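Local coordinates for protein beta-1,4-mannanase (Aplysia kurodai, PDB 3VUP) that probably hydrolyses the beta-1,4 linkages of mannan, acting as a TIM-barrel glycoside hydrolase of the sea hare's digestive fluid, at residues N112-Q117 with A188-N193; G125-Q130 with Q198-F203; D232-N237 with S281-H286; K184-G189 with G223-K228. All coordinates share one frame; numbering follows the deposited sequence.

From the N terminus, contact 1 opens directly behind barrel strand 105-112 and closes in the long loop after strand 157-161. Contact 2 begins inside that span, on helix 122-128, and ends beyond it on helix 197-214, so the two cross. Contact 4 starts in the same long loop, sharing Ala188 and Gly189 with contact 1, and reaches past strand 220-224; it crosses contact 2 as well. Contact 3 follows in series, closing the span from the loop before helix 242-249 to the loop before strand 289-293. Contacts 1 and 4 meet through Trp190 and Trp225, and contacts 3 and 4 through Met236, Tyr283, Pro227 and Lys228, while contact 2 joins outer helices.

Contact 1 (N112-Q117 with A188-N193); sequences NAAVNQ and AGWAGN
Trp190 reaches from the loop 188-193 to Ala114 in 112-117, its indole leaving the backbone with CG lodged between N and the carbonyl carbon (chi1 65°). From CB, which points past the other segment, the ring carries its pyrrole edge inward. CD1 comes within 3.9 Å of Ala114 O. The next atom, NE1, donates a hydrogen bond of 2.9 Å to Ala114 O, with the acceptor 19° out of the indole plane. Further round the same edge, CZ2 lies 4.0 Å from Ala114 CB, which sits in the plane of the ring. Ala114 is thus met at two points by one edge. Its own N-H is taken by Asn112 OD1 in an Asx turn, which shapes the chain ahead of the accepting carbonyl.

A second bond runs the other way: Asn116 ND2 donates to Ala191 O over 2.9 Å, and this oxygen lies close to the plane of the amide. The Ala191 methyl packs against the backbone of 115-116, CB 3.9 Å from Val115 C, and near Asn116 CB. Ala191 is a central residue of a type I turn, Gly189 to Gly192, closed by Gly192 N and Gly189 O. Asn116 OD1 is held by Lys194.

Both loops follow neighbouring parallel strands of the barrel, 105-112 and 157-161. They meet at the C-terminal mouth where active sites of TIM-barrel glycosidases open, with Trp190 also against Trp225 beyond strand 220-224.

Contact 2 (G125-Q130 with Q198-F203); sequences GLIKDQ and QDILRF
Asp199 opens the helix-helix contact by setting its CB 3.6 Å from Ile127 O; the two side chains cross at about a right angle, Ile127 CG2 touching Asp199 CB. Asp199 OD1 forms a salt bridge of 3.0 Å with Arg202 NH2, one turn on, which arrives from above the carboxylate plane. Ile200 follows, and in the conformer described its CD1 lies 3.9 Å from CD1 of Ile127; the two chains run side by side and point the same way. Leu201 faces the other direction, onto helix 242-249.

The helices belong to the outer layer of the (beta/alpha)8 barrel: helix 122-128 comes after strand 105-112, while helix 197-214 follows the adjacent strand 157-161.

Arg202, in the conformer described, then comes in over the C-terminal end of helix 122-128. A bend at chi3 (66°) turns its guanidinium so that Gln130 CG covers one face, 3.4 Å from NE, while NH2 stands 3.0 Å from Ile127 O. One water joins NE to Leu126 O; a second, on Ile127 O, is bonded only weakly to NE, and the two sites are probably alternatives. The charge of Arg202 is met by Asp199 and probably also eased by that helix end.

Last comes Phe203, whose ring receives Ile127 CG1 over one face in a CH-pi contact, 4.0 Å from the centroid. At the rim, CE1 meets Leu126 CB at 3.9 Å, and Trp111 and Leu133 also pack against Phe203.

Contact 3 (D232-N237 with S281-H286); sequences DHFNMN and SDYGLH. With SO4 (sulfate ion), chain D.
Aromatic and apolar packing joins Phe234 to Tyr283 and Asp282. The rings of Phe234 and Tyr283 stand obliquely, their planes at 39°, with Phe234 CE2 3.7 Å from Tyr283 CE1. The neighbouring CZ touches Asp282 CB at 3.9 Å. His278 adds an edge-to-face partner to Phe234, and Phe261 does so for Tyr283. The ring of His233 rests against the chain, with Gly284 N over one face, offset toward the rim, and NE2 3.6 Å from Gly284 CA. The type I' turn from His233 to Met236 presents both aromatic groups to the 3-10 segment.

Water supplies the polar links. One molecule accepts from Asp232 N and donates to Tyr283 O, 2.8 Å from the latter; another joins His233 NE2 with Gly284 O. Thr231 OG1, from the residue just before 232-237, also bonds Tyr283 O.

A sulfate, probably from the crystallisation liquor, lies to one side. His286 ND1 donates to sulfate O4 along a nearly straight line (2.8 Å, 175°), while its backbone N donates to O2, and Tyr259 OH also bonds the ion.

No direct hydrogen bond spans the two segments, so their union depends on ring packing and bridging water; in the crystal, the sulfate probably favours a protonated His286.

Contact 4 (K184-G189 with G223-K228); sequences KNSGAG and GVWNPK
Trp225 lies between two layers, with Ala188 on one face of its indole and its own neighbour Asn226 on the other. Ala188 CA stands 4.2 Å above the ring plane, offset toward the rim, whereas Asn226 CB sits over the centre of the opposite face. The six-membered end of the indole reaches furthest into 184-189: CH2 is 4.0 Å from Ala188 CB and 3.6 Å from Ser186 OG. Ser186 O approaches this ring at its edge, in the ring plane. The unusual first torsion of Trp225 (chi1 112°), away from any staggered position, swings the indole across toward the other loop.

Ser186 is turned so that OG accepts from Ala188 N in an ST turn (3.1 Å), the bond running close to straight; OG is also bonded to Leu183 O. Lys228 extends past Ser186, its CD 4.2 Å from Ser186 CB. An Asx turn, Lys228 N to Asn226 OD1, fixes the backbone from which it starts, and Asp271 takes Asn226 ND2.

Ser186 O receives one water that accepts from Lys228 NZ at 2.8 Å and a second, more distant, that accepts from Trp225 NE1 at 2.8 Å. Packing on a face and at the edge of the indole and bridging water thus join the segments; no direct hydrogen bond links 184-189 to 223-228, although Trp225 N is bonded to Glu164 of the loop after strand 157-161.

Contact 1 (N112-Q117 with A188-N193)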
loop_
_atom_site.group_PDB
_atom_site.type_symbol
_atom_site.label_atom_id
_atom_site.label_comp_id
_atom_site.label_asym_id
_atom_site.label_seq_id
_atom_site.Cartn_x
_atom_site.Cartn_y
_atom_site.Cartn_z
ATOM N N ASN A 112 -5.273 4.856 6.033
ATOM C CA ASN A 112 -4.568 4.142 7.086
ATOM C C ASN A 112 -5.553 3.688 8.160
ATOM O O ASN A 112 -6.403 4.471 8.598
ATOM C CB ASN A 112 -3.532 5.071 7.725
ATOM C CG ASN A 112 -2.726 4.404 8.821
ATOM O OD1 ASN A 112 -2.473 3.198 8.775
ATOM N ND2 ASN A 112 -2.297 5.192 9.811
ATOM N N ALA A 113 -5.418 2.433 8.588
ATOM C CA ALA A 113 -6.191 1.906 9.709
ATOM C C ALA A 113 -5.310 1.337 10.830
ATOM O O ALA A 113 -5.808 0.641 11.716
ATOM C CB ALA A 113 -7.189 0.854 9.232
ATOM N N ALA A 114 -4.009 1.643 10.812
ATOM C CA ALA A 114 -3.095 1.130 11.847
ATOM C C ALA A 114 -3.137 1.910 13.159
ATOM O O ALA A 114 -2.542 1.485 14.152
ATOM C CB ALA A 114 -1.672 1.077 11.325
ATOM N N VAL A 115 -3.792 3.068 13.137
ATOM C CA VAL A 115 -4.057 3.854 14.334
ATOM C C VAL A 115 -5.530 4.226 14.308
ATOM O O VAL A 115 -6.181 4.112 13.275
ATOM C CB VAL A 115 -3.183 5.131 14.413
ATOM C CG1 VAL A 115 -1.710 4.762 14.525
ATOM C CG2 VAL A 115 -3.443 6.053 13.221
ATOM N N ASN A 116 -6.049 4.652 15.453
ATOM C CA ASN A 116 -7.448 5.022 15.590
ATOM C C ASN A 116 -7.478 6.485 16.017
ATOM O O ASN A 116 -7.678 6.799 17.196
ATOM C CB ASN A 116 -8.104 4.113 16.631
ATOM C CG ASN A 116 -9.623 4.248 16.690
ATOM O OD1 ASN A 116 -10.216 5.166 16.132
ATOM N ND2 ASN A 116 -10.256 3.310 17.384
ATOM N N GLN A 117 -7.273 7.379 15.043
ATOM C CA GLN A 117 -7.160 8.828 15.271
ATOM C C GLN A 117 -8.102 9.634 14.375
ATOM O O GLN A 117 -7.973 10.853 14.257
ATOM C CB GLN A 117 -5.735 9.297 14.977
ATOM C CG GLN A 117 -4.671 8.591 15.776
ATOM C CD GLN A 117 -3.275 8.909 15.287
ATOM O OE1 GLN A 117 -3.089 9.728 14.385
ATOM N NE2 GLN A 117 -2.282 8.267 15.888
ATOM N N ALA A 188 -4.924 -8.751 15.222
ATOM C CA ALA A 188 -5.811 -7.890 14.450
ATOM C C ALA A 188 -6.782 -7.179 15.385
ATOM O O ALA A 188 -7.231 -7.762 16.381
ATOM C CB ALA A 188 -6.568 -8.703 13.412
ATOM N N GLY A 189 -7.086 -5.925 15.062
ATOM C CA GLY A 189 -7.978 -5.119 15.872
ATOM C C GLY A 189 -7.304 -4.313 16.969
ATOM O O GLY A 189 -7.980 -3.746 17.829
ATOM N N TRP A 190 -5.979 -4.215 16.919
ATOM C CA TRP A 190 -5.228 -3.578 17.998
ATOM C C TRP A 190 -5.618 -2.137 18.249
ATOM O O TRP A 190 -5.551 -1.673 19.385
ATOM C CB TRP A 190 -3.723 -3.647 17.747
ATOM C CG TRP A 190 -3.255 -2.878 16.532
ATOM C CD1 TRP A 190 -2.876 -1.565 16.492
ATOM C CD2 TRP A 190 -3.108 -3.379 15.192
ATOM N NE1 TRP A 190 -2.506 -1.217 15.212
ATOM C CE2 TRP A 190 -2.639 -2.309 14.395
ATOM C CE3 TRP A 190 -3.324 -4.623 14.591
ATOM C CZ2 TRP A 190 -2.381 -2.447 13.032
ATOM C CZ3 TRP A 190 -3.074 -4.753 13.232
ATOM C CH2 TRP A 190 -2.611 -3.670 12.470
ATOM N N ALA A 191 -6.007 -1.429 17.194
ATOM C CA ALA A 191 -6.365 -0.022 17.326
ATOM C C ALA A 191 -7.822 0.143 17.766
ATOM O O ALA A 191 -8.264 1.253 18.067
ATOM C CB ALA A 191 -6.090 0.722 16.017
ATOM N N GLY A 192 -8.550 -0.970 17.812
ATOM C CA GLY A 192 -9.947 -0.978 18.205
ATOM C C GLY A 192 -10.752 -1.879 17.287
ATOM O O GLY A 192 -10.726 -1.719 16.068
ATOM N N ASN A 193 -11.459 -2.841 17.873
ATOM C CA ASN A 193 -12.308 -3.750 17.112
ATOM C C ASN A 193 -13.492 -2.950 16.604
ATOM O O ASN A 193 -14.449 -2.752 17.341
ATOM C CB ASN A 193 -12.822 -4.882 18.007
ATOM C CG ASN A 193 -11.721 -5.809 18.492
ATOM O OD1 ASN A 193 -10.574 -5.728 18.049
ATOM N ND2 ASN A 193 -12.072 -6.715 19.400
#

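Contact 2 (G125-Q130 with Q198-F203)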
loop_
_atom_site.group_PDB
_atom_site.type_symbol
_atom_site.label_atom_id
_atom_site.label_comp_id
_atom_site.label_asym_id
_atom_site.label_seq_id
_atom_site.Cartn_x
_atom_site.Cartn_y
_atom_site.Cartn_z
ATOM N N GLY A 125 -16.882 7.260 8.239
ATOM C CA GLY A 125 -18.052 7.466 7.403
ATOM C C GLY A 125 -17.908 6.913 5.995
ATOM O O GLY A 125 -18.883 6.443 5.403
ATOM N N LEU A 126 -16.699 6.974 5.443
ATOM C CA LEU A 126 -16.467 6.408 4.120
ATOM C C LEU A 126 -16.562 4.886 4.138
ATOM O O LEU A 126 -16.983 4.267 3.157
ATOM C CB LEU A 126 -15.098 6.822 3.587
ATOM C CG LEU A 126 -14.842 8.317 3.444
ATOM C CD1 LEU A 126 -13.488 8.522 2.785
ATOM C CD2 LEU A 126 -15.943 8.995 2.639
ATOM N N ILE A 127 -16.158 4.280 5.250
ATOM C CA ILE A 127 -16.217 2.830 5.381
ATOM C C ILE A 127 -17.651 2.349 5.610
ATOM O O ILE A 127 -18.072 1.330 5.055
ATOM C CB ILE A 127 -15.297 2.344 6.517
ATOM C CG1 ILE A 127 -13.835 2.644 6.164
ATOM C CG2 ILE A 127 -15.490 0.859 6.783
ATOM C CD1 ILE A 127 -12.875 2.495 7.332
ATOM N N LYS A 128 -18.406 3.093 6.410
ATOM C CA LYS A 128 -19.728 2.637 6.811
ATOM C C LYS A 128 -20.883 3.101 5.916
ATOM O O LYS A 128 -21.891 2.403 5.821
ATOM C CB LYS A 128 -20.006 3.011 8.272
ATOM C CG LYS A 128 -19.133 2.264 9.266
ATOM C CD LYS A 128 -19.481 2.624 10.700
ATOM C CE LYS A 128 -18.616 1.841 11.678
ATOM N NZ LYS A 128 -18.655 2.405 13.057
ATOM N N ASP A 129 -20.731 4.257 5.269
ATOM C CA ASP A 129 -21.824 4.926 4.559
ATOM C C ASP A 129 -21.522 4.965 3.062
ATOM O O ASP A 129 -20.574 5.619 2.622
ATOM C CB ASP A 129 -22.000 6.346 5.129
ATOM C CG ASP A 129 -23.203 7.094 4.554
ATOM O OD1 ASP A 129 -23.897 7.770 5.344
ATOM O OD2 ASP A 129 -23.445 7.046 3.331
ATOM N N GLN A 130 -22.333 4.254 2.283
ATOM C CA GLN A 130 -22.128 4.151 0.839
ATOM C C GLN A 130 -22.212 5.495 0.123
ATOM O O GLN A 130 -21.503 5.731 -0.854
ATOM C CB GLN A 130 -23.136 3.176 0.219
ATOM C CG GLN A 130 -22.953 1.725 0.630
ATOM C CD GLN A 130 -23.838 0.778 -0.168
ATOM O OE1 GLN A 130 -23.703 -0.443 -0.080
ATOM N NE2 GLN A 130 -24.745 1.340 -0.956
ATOM N N GLN A 198 -17.619 -6.985 5.365
ATOM C CA GLN A 198 -18.405 -6.580 4.205
ATOM C C GLN A 198 -18.207 -5.083 3.922
ATOM O O GLN A 198 -18.068 -4.676 2.762
ATOM C CB GLN A 198 -19.887 -6.925 4.360
ATOM C CG GLN A 198 -20.694 -6.681 3.090
ATOM C CD GLN A 198 -22.146 -7.099 3.224
ATOM O OE1 GLN A 198 -22.539 -7.697 4.223
ATOM N NE2 GLN A 198 -22.952 -6.774 2.219
ATOM N N ASP A 199 -18.163 -4.268 4.976
ATOM C CA ASP A 199 -17.957 -2.837 4.808
ATOM C C ASP A 199 -16.573 -2.521 4.251
ATOM O O ASP A 199 -16.454 -1.721 3.317
ATOM C CB ASP A 199 -18.148 -2.082 6.126
ATOM C CG ASP A 199 -19.591 -2.016 6.572
ATOM O OD1 ASP A 199 -20.504 -1.969 5.726
ATOM O OD2 ASP A 199 -19.808 -1.989 7.795
ATOM N N ILE A 200 -15.521 -3.118 4.809
ATOM C CA ILE A 200 -14.176 -2.804 4.330
ATOM C C ILE A 200 -13.957 -3.326 2.913
ATOM O O ILE A 200 -13.294 -2.674 2.105
ATOM C CB ILE A 200 -13.044 -3.287 5.291
ATOM C CG1 ILE A 200 -11.814 -2.387 5.156
ATOM C CG2 ILE A 200 -12.654 -4.739 5.033
ATOM C CD1 ILE A 200 -12.001 -0.982 5.695
ATOM N N LEU A 201 -14.542 -4.474 2.584
ATOM C CA LEU A 201 -14.379 -5.006 1.238
ATOM C C LEU A 201 -15.128 -4.166 0.204
ATOM O O LEU A 201 -14.649 -4.010 -0.921
ATOM C CB LEU A 201 -14.746 -6.487 1.168
ATOM C CG LEU A 201 -13.834 -7.420 1.960
ATOM C CD1 LEU A 201 -14.415 -8.825 1.953
ATOM C CD2 LEU A 201 -12.411 -7.398 1.404
ATOM N N ARG A 202 -16.292 -3.632 0.562
ATOM C CA ARG A 202 -16.975 -2.710 -0.331
ATOM C C ARG A 202 -16.111 -1.470 -0.548
ATOM O O ARG A 202 -15.940 -1.007 -1.673
ATOM C CB ARG A 202 -18.338 -2.308 0.226
ATOM C CG ARG A 202 -19.007 -1.224 -0.601
ATOM C CD ARG A 202 -20.338 -0.773 -0.013
ATOM N NE ARG A 202 -20.185 -0.106 1.277
ATOM C CZ ARG A 202 -20.565 -0.633 2.436
ATOM N NH1 ARG A 202 -21.119 -1.838 2.473
ATOM N NH2 ARG A 202 -20.387 0.048 3.559
ATOM N N PHE A 203 -15.579 -0.932 0.542
ATOM C CA PHE A 203 -14.708 0.242 0.523
ATOM C C PHE A 203 -13.546 0.032 -0.442
ATOM O O PHE A 203 -13.240 0.902 -1.261
ATOM C CB PHE A 203 -14.242 0.472 1.970
ATOM C CG PHE A 203 -13.242 1.587 2.176
ATOM C CD1 PHE A 203 -13.646 2.913 2.260
ATOM C CD2 PHE A 203 -11.914 1.286 2.419
ATOM C CE1 PHE A 203 -12.722 3.923 2.519
ATOM C CE2 PHE A 203 -10.991 2.283 2.672
ATOM C CZ PHE A 203 -11.390 3.601 2.726
HETATM O O HOH W 1 -19.277 2.684 2.301
HETATM O O HOH W 2 -17.590 1.207 2.271
#

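Contact 3 (D232-N237 with S281-H286)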
loop_
_atom_site.group_PDB
_atom_site.type_symbol
_atom_site.label_atom_id
_atom_site.label_comp_id
_atom_site.label_asym_id
_atom_site.label_seq_id
_atom_site.Cartn_x
_atom_site.Cartn_y
_atom_site.Cartn_z
ATOM N N ASP A 232 -5.270 -18.409 2.286
ATOM C CA ASP A 232 -6.093 -19.543 2.703
ATOM C C ASP A 232 -5.251 -20.697 3.235
ATOM O O ASP A 232 -5.798 -21.698 3.680
ATOM C CB ASP A 232 -6.976 -20.009 1.556
ATOM C CG ASP A 232 -8.080 -19.021 1.248
ATOM O OD1 ASP A 232 -8.793 -18.602 2.189
ATOM O OD2 ASP A 232 -8.223 -18.633 0.066
ATOM N N HIS A 233 -3.927 -20.556 3.184
ATOM C CA HIS A 233 -3.031 -21.531 3.793
ATOM C C HIS A 233 -2.793 -21.164 5.255
ATOM O O HIS A 233 -3.353 -20.180 5.743
ATOM C CB HIS A 233 -1.737 -21.637 2.976
ATOM C CG HIS A 233 -1.954 -22.277 1.642
ATOM N ND1 HIS A 233 -1.376 -23.473 1.278
ATOM C CD2 HIS A 233 -2.755 -21.919 0.609
ATOM C CE1 HIS A 233 -1.779 -23.803 0.064
ATOM N NE2 HIS A 233 -2.616 -22.876 -0.363
ATOM N N PHE A 234 -2.008 -21.969 5.963
ATOM C CA PHE A 234 -1.638 -21.651 7.347
ATOM C C PHE A 234 -2.843 -21.553 8.286
ATOM O O PHE A 234 -2.784 -20.856 9.299
ATOM C CB PHE A 234 -0.806 -20.360 7.431
ATOM C CG PHE A 234 0.486 -20.422 6.673
ATOM C CD1 PHE A 234 1.602 -21.011 7.235
ATOM C CD2 PHE A 234 0.590 -19.875 5.404
ATOM C CE1 PHE A 234 2.797 -21.063 6.543
ATOM C CE2 PHE A 234 1.779 -19.931 4.704
ATOM C CZ PHE A 234 2.883 -20.520 5.275
ATOM N N ASN A 235 -3.916 -22.277 7.968
ATOM C CA ASN A 235 -5.143 -22.257 8.771
ATOM C C ASN A 235 -5.798 -20.871 8.797
ATOM O O ASN A 235 -6.570 -20.559 9.706
ATOM C CB ASN A 235 -4.916 -22.783 10.201
ATOM C CG ASN A 235 -4.157 -24.098 10.235
ATOM O OD1 ASN A 235 -4.453 -25.021 9.472
ATOM N ND2 ASN A 235 -3.166 -24.190 11.128
ATOM N N MET A 236 -5.500 -20.059 7.783
ATOM C CA MET A 236 -6.019 -18.709 7.666
ATOM C C MET A 236 -7.058 -18.610 6.549
ATOM O O MET A 236 -7.393 -19.603 5.902
ATOM C CB MET A 236 -4.864 -17.727 7.450
ATOM C CG MET A 236 -3.890 -17.717 8.622
ATOM S SD MET A 236 -4.622 -17.079 10.143
ATOM C CE MET A 236 -3.595 -17.917 11.359
ATOM N N ASN A 237 -7.542 -17.395 6.320
ATOM C CA ASN A 237 -8.594 -17.119 5.359
ATOM C C ASN A 237 -8.200 -15.868 4.578
ATOM O O ASN A 237 -7.934 -14.826 5.183
ATOM C CB ASN A 237 -9.873 -16.902 6.172
ATOM C CG ASN A 237 -11.081 -16.560 5.340
ATOM O OD1 ASN A 237 -11.101 -16.729 4.125
ATOM N ND2 ASN A 237 -12.126 -16.077 6.014
ATOM N N SER A 281 5.485 -18.872 -2.683
ATOM C CA SER A 281 4.586 -19.930 -3.106
ATOM C C SER A 281 3.838 -20.593 -1.947
ATOM O O SER A 281 2.802 -21.216 -2.172
ATOM C CB SER A 281 5.343 -20.976 -3.919
ATOM O OG SER A 281 6.402 -21.508 -3.155
ATOM N N ASP A 282 4.337 -20.455 -0.718
ATOM C CA ASP A 282 3.663 -21.049 0.436
ATOM C C ASP A 282 2.276 -20.467 0.685
ATOM O O ASP A 282 1.467 -21.076 1.388
ATOM C CB ASP A 282 4.486 -20.860 1.710
ATOM C CG ASP A 282 5.778 -21.642 1.704
ATOM O OD1 ASP A 282 5.837 -22.707 1.063
ATOM O OD2 ASP A 282 6.735 -21.196 2.371
ATOM N N TYR A 283 2.000 -19.288 0.130
ATOM C CA TYR A 283 0.752 -18.591 0.427
ATOM C C TYR A 283 -0.408 -18.984 -0.477
ATOM O O TYR A 283 -1.544 -18.609 -0.211
ATOM C CB TYR A 283 0.988 -17.069 0.458
ATOM C CG TYR A 283 1.955 -16.732 1.571
ATOM C CD1 TYR A 283 1.503 -16.591 2.878
ATOM C CD2 TYR A 283 3.322 -16.657 1.338
ATOM C CE1 TYR A 283 2.381 -16.345 3.916
ATOM C CE2 TYR A 283 4.204 -16.410 2.364
ATOM C CZ TYR A 283 3.735 -16.261 3.652
ATOM O OH TYR A 283 4.638 -16.021 4.662
ATOM N N GLY A 284 -0.122 -19.727 -1.542
ATOM C CA GLY A 284 -1.168 -20.242 -2.410
ATOM C C GLY A 284 -1.904 -19.176 -3.201
ATOM O O GLY A 284 -3.072 -19.339 -3.546
ATOM N N LEU A 285 -1.207 -18.083 -3.495
ATOM C CA LEU A 285 -1.788 -16.958 -4.214
ATOM C C LEU A 285 -1.368 -16.970 -5.678
ATOM O O LEU A 285 -0.502 -17.748 -6.087
ATOM C CB LEU A 285 -1.418 -15.642 -3.522
ATOM C CG LEU A 285 -1.886 -15.572 -2.062
ATOM C CD1 LEU A 285 -1.303 -14.358 -1.366
ATOM C CD2 LEU A 285 -3.404 -15.576 -1.945
ATOM N N HIS A 286 -2.008 -16.113 -6.466
ATOM C CA HIS A 286 -1.815 -16.082 -7.914
ATOM C C HIS A 286 -1.634 -14.662 -8.429
ATOM O O HIS A 286 -2.009 -14.342 -9.557
ATOM C CB HIS A 286 -2.997 -16.743 -8.607
ATOM C CG HIS A 286 -3.213 -18.157 -8.178
ATOM N ND1 HIS A 286 -3.924 -18.494 -7.046
ATOM C CD2 HIS A 286 -2.768 -19.322 -8.704
ATOM C CE1 HIS A 286 -3.929 -19.807 -6.907
ATOM N NE2 HIS A 286 -3.233 -20.333 -7.899
HETATM S S SO4 D . -5.444 -15.381 -5.842
HETATM O O1 SO4 D . -6.128 -15.636 -7.101
HETATM O O2 SO4 D . -4.261 -14.573 -6.099
HETATM O O3 SO4 D . -6.318 -14.658 -4.938
HETATM O O4 SO4 D . -5.024 -16.658 -5.268
HETATM O O HOH W 3 -4.331 -18.755 -0.341
HETATM O O HOH W 4 -4.074 -21.820 -2.878
#

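Contact 4 (K184-G189 with G223-K228)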
loop_
_atom_site.group_PDB
_atom_site.type_symbol
_atom_site.label_atom_id
_atom_site.label_comp_id
_atom_site.label_asym_id
_atom_site.label_seq_id
_atom_site.Cartn_x
_atom_site.Cartn_y
_atom_site.Cartn_z
ATOM N N LYS A 184 -8.652 -14.926 15.204
ATOM C CA LYS A 184 -8.730 -14.893 16.659
ATOM C C LYS A 184 -7.329 -14.906 17.255
ATOM O O LYS A 184 -6.497 -15.740 16.892
ATOM C CB LYS A 184 -9.532 -16.080 17.199
ATOM C CG LYS A 184 -9.606 -16.099 18.717
ATOM C CD LYS A 184 -10.283 -17.349 19.232
ATOM C CE LYS A 184 -10.343 -17.315 20.745
ATOM N NZ LYS A 184 -10.811 -18.604 21.301
ATOM N N ASN A 185 -7.082 -13.969 18.167
ATOM C CA ASN A 185 -5.807 -13.880 18.866
ATOM C C ASN A 185 -4.607 -13.697 17.939
ATOM O O ASN A 185 -3.490 -14.060 18.286
ATOM C CB ASN A 185 -5.626 -15.053 19.827
ATOM C CG ASN A 185 -6.550 -14.943 21.020
ATOM O OD1 ASN A 185 -6.939 -13.836 21.411
ATOM N ND2 ASN A 185 -6.915 -16.077 21.601
ATOM N N SER A 186 -4.836 -13.102 16.774
ATOM C CA SER A 186 -3.747 -12.793 15.848
ATOM C C SER A 186 -3.102 -11.452 16.163
ATOM O O SER A 186 -1.979 -11.175 15.735
ATOM C CB SER A 186 -4.282 -12.728 14.422
ATOM O OG SER A 186 -5.207 -11.655 14.283
ATOM N N GLY A 187 -3.832 -10.612 16.885
ATOM C CA GLY A 187 -3.431 -9.237 17.090
ATOM C C GLY A 187 -4.234 -8.261 16.252
ATOM O O GLY A 187 -4.219 -7.067 16.543
ATOM N N ALA A 188 -4.924 -8.751 15.222
ATOM C CA ALA A 188 -5.811 -7.890 14.450
ATOM C C ALA A 188 -6.782 -7.179 15.385
ATOM O O ALA A 188 -7.231 -7.762 16.381
ATOM C CB ALA A 188 -6.568 -8.703 13.412
ATOM N N GLY A 189 -7.086 -5.925 15.062
ATOM C CA GLY A 189 -7.978 -5.119 15.872
ATOM C C GLY A 189 -7.304 -4.313 16.969
ATOM O O GLY A 189 -7.980 -3.746 17.829
ATOM N N GLY A 223 -1.996 -2.847 1.582
ATOM C CA GLY A 223 -0.962 -3.407 2.436
ATOM C C GLY A 223 -1.493 -4.044 3.711
ATOM O O GLY A 223 -1.927 -3.342 4.629
ATOM N N VAL A 224 -1.473 -5.370 3.774
ATOM C CA VAL A 224 -1.956 -6.055 4.971
ATOM C C VAL A 224 -0.909 -6.018 6.074
ATOM O O VAL A 224 0.296 -6.024 5.819
ATOM C CB VAL A 224 -2.385 -7.520 4.699
ATOM C CG1 VAL A 224 -3.499 -7.563 3.658
ATOM C CG2 VAL A 224 -1.211 -8.403 4.282
ATOM N N TRP A 225 -1.363 -6.015 7.319
ATOM C CA TRP A 225 -0.438 -5.937 8.445
ATOM C C TRP A 225 0.396 -7.195 8.620
ATOM O O TRP A 225 1.483 -7.158 9.193
ATOM C CB TRP A 225 -1.194 -5.566 9.724
ATOM C CG TRP A 225 -1.294 -6.618 10.805
ATOM C CD1 TRP A 225 -0.640 -6.599 12.006
ATOM C CD2 TRP A 225 -2.125 -7.799 10.827
ATOM N NE1 TRP A 225 -0.995 -7.687 12.764
ATOM C CE2 TRP A 225 -1.902 -8.438 12.065
ATOM C CE3 TRP A 225 -3.012 -8.394 9.917
ATOM C CZ2 TRP A 225 -2.530 -9.634 12.417
ATOM C CZ3 TRP A 225 -3.635 -9.589 10.274
ATOM C CH2 TRP A 225 -3.393 -10.188 11.513
ATOM N N ASN A 226 -0.136 -8.304 8.110
ATOM C CA ASN A 226 0.402 -9.636 8.324
ATOM C C ASN A 226 -0.352 -10.499 7.309
ATOM O O ASN A 226 -1.560 -10.322 7.142
ATOM C CB ASN A 226 0.074 -10.058 9.767
ATOM C CG ASN A 226 0.690 -11.387 10.169
ATOM O OD1 ASN A 226 0.547 -12.390 9.466
ATOM N ND2 ASN A 226 1.371 -11.402 11.319
ATOM N N PRO A 227 0.337 -11.429 6.625
ATOM C CA PRO A 227 -0.387 -12.243 5.644
ATOM C C PRO A 227 -1.477 -13.148 6.233
ATOM O O PRO A 227 -2.210 -13.750 5.455
ATOM C CB PRO A 227 0.722 -13.090 5.005
ATOM C CG PRO A 227 1.809 -13.109 6.021
ATOM C CD PRO A 227 1.772 -11.753 6.658
ATOM N N LYS A 228 -1.603 -13.224 7.556
ATOM C CA LYS A 228 -2.705 -13.960 8.169
ATOM C C LYS A 228 -4.090 -13.579 7.646
ATOM O O LYS A 228 -4.988 -14.410 7.701
ATOM C CB LYS A 228 -2.658 -13.844 9.692
ATOM C CG LYS A 228 -1.568 -14.690 10.322
ATOM C CD LYS A 228 -1.435 -14.448 11.810
ATOM C CE LYS A 228 -0.303 -15.292 12.389
ATOM N NZ LYS A 228 -0.207 -15.150 13.871
HETATM O O HOH W 5 0.023 -12.488 14.615
HETATM O O HOH W 6 -0.017 -8.593 15.215
#